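Local atomic coordinates of AclR protein (Streptomyces galilaeus, PDB entry 2GEY), a protein that is a putative hydroxylase of the SnoaL-like family, probably acting in the biosynthesis of aromatic polyketide antibiotics. Residues A[41-44]-A[45-48]. Numbering follows the deposited sequence. Where two conformers were deposited one is given.
Sequences EVSS and ADMV
Ser43 and Asp46 meet in a serine N-cap, a local contact at the surface where edge strand 40-42 of the SnoaL-like alpha+beta barrel gives way to helix 44-57. The hydroxyl of Ser43 takes the place of the carbonyl that a first-turn N-H has no preceding turn to supply: OG accepts the backbone N-H of Asp46, the distance from OG to Asp46 N being 3.0 Å and the N-H...O angle 155°. It reaches that amide because chi1, at 72°, sets OG between the backbone N and the carbonyl carbon. Helical bonding begins at the same residue, Ser43 O taking the N-H of Met47 with 2.9 Å from O to N. One residue on, Ser44 O receives Val48 N, while the hydroxyl of Ser44 bonds to His35 on strand 33-37, tying the first turn to the sheet.

In a capping box the N3 side chain would accept directly from the backbone N-H of the N-cap residue; here a water bridges Asp46, at N3, to that N-H. The water accepts from Ser43 N and donates to Asp46 OD2, its oxygen 2.7 Å from OD2. The carboxylate, lying beside the helix N-terminus, would probably also interact favourably with the helix dipole.

Elsewhere in the junction, Val42 and Met47 form an apolar contact, their side chains crossing at about a right angle. Met47 also packs on Trp29 and His35, so the turn rests against neighbouring strands. Bends at chi2 and chi3 fold the thioether back toward Val42, whose CG1 is met by the terminal methyl CE of Met47 at a tight 3.4 Å.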
loop_
_atom_site.group_PDB
_atom_site.type_symbol
_atom_site.label_atom_id
_atom_site.label_comp_id
_atom_site.label_asym_id
_atom_site.label_seq_id
_atom_site.Cartn_x
_atom_site.Cartn_y
_atom_site.Cartn_z
ATOM N N GLU A 41 14.180 9.961 2.854
ATOM C CA GLU A 41 13.825 11.279 2.327
ATOM C C GLU A 41 14.093 11.331 0.829
ATOM O O GLU A 41 15.071 10.748 0.343
ATOM C CB GLU A 41 14.599 12.414 3.017
ATOM C CG GLU A 41 14.214 13.811 2.492
ATOM C CD GLU A 41 14.990 14.960 3.118
ATOM O OE1 GLU A 41 15.709 14.744 4.116
ATOM O OE2 GLU A 41 14.870 16.094 2.603
ATOM N N VAL A 42 13.222 12.032 0.116
ATOM C CA VAL A 42 13.364 12.295 -1.304
ATOM C C VAL A 42 13.426 13.812 -1.467
ATOM O O VAL A 42 12.560 14.533 -0.960
ATOM C CB VAL A 42 12.157 11.734 -2.080
ATOM C CG1 VAL A 42 12.251 12.073 -3.567
ATOM C CG2 VAL A 42 12.062 10.231 -1.879
ATOM N N SER A 43 14.441 14.310 -2.164
ATOM C CA SER A 43 14.573 15.759 -2.350
ATOM C C SER A 43 13.395 16.307 -3.156
ATOM O O SER A 43 12.823 15.603 -3.981
ATOM C CB SER A 43 15.893 16.105 -3.049
ATOM O OG SER A 43 15.851 15.720 -4.408
ATOM N N SER A 44 13.033 17.562 -2.911
ATOM C CA SER A 44 11.973 18.208 -3.684
ATOM C C SER A 44 12.335 18.238 -5.169
ATOM O O SER A 44 11.474 18.060 -6.025
ATOM C CB SER A 44 11.709 19.627 -3.180
ATOM O OG SER A 44 10.987 19.612 -1.964
ATOM N N ALA A 45 13.617 18.449 -5.457
ATOM C CA ALA A 45 14.121 18.427 -6.833
ATOM C C ALA A 45 13.816 17.093 -7.504
ATOM O O ALA A 45 13.317 17.057 -8.629
ATOM C CB ALA A 45 15.611 18.700 -6.857
ATOM N N ASP A 46 14.094 15.996 -6.804
ATOM C CA ASP A 46 13.845 14.668 -7.348
ATOM C C ASP A 46 12.345 14.386 -7.440
ATOM O O ASP A 46 11.888 13.764 -8.395
ATOM C CB ASP A 46 14.540 13.594 -6.503
ATOM C CG ASP A 46 16.061 13.594 -6.686
ATOM O OD1 ASP A 46 16.584 14.416 -7.466
ATOM O OD2 ASP A 46 16.733 12.768 -6.044
ATOM N N MET A 47 11.590 14.852 -6.450
ATOM C CA MET A 47 10.142 14.663 -6.449
ATOM C C MET A 47 9.515 15.325 -7.675
ATOM O O MET A 47 8.729 14.703 -8.394
ATOM C CB MET A 47 9.541 15.244 -5.171
ATOM C CG MET A 47 8.055 14.961 -4.990
ATOM S SD MET A 47 7.618 13.207 -4.983
ATOM C CE MET A 47 8.864 12.541 -3.897
ATOM N N VAL A 48 9.871 16.579 -7.924
ATOM C CA VAL A 48 9.329 17.293 -9.079
ATOM C C VAL A 48 9.713 16.592 -10.387
ATOM O O VAL A 48 8.891 16.482 -11.285
ATOM C CB VAL A 48 9.746 18.785 -9.090
ATOM C CG1 VAL A 48 9.334 19.456 -10.402
ATOM C CG2 VAL A 48 9.107 19.511 -7.908
HETATM O O HOH W 1 16.273 12.344 -3.437
#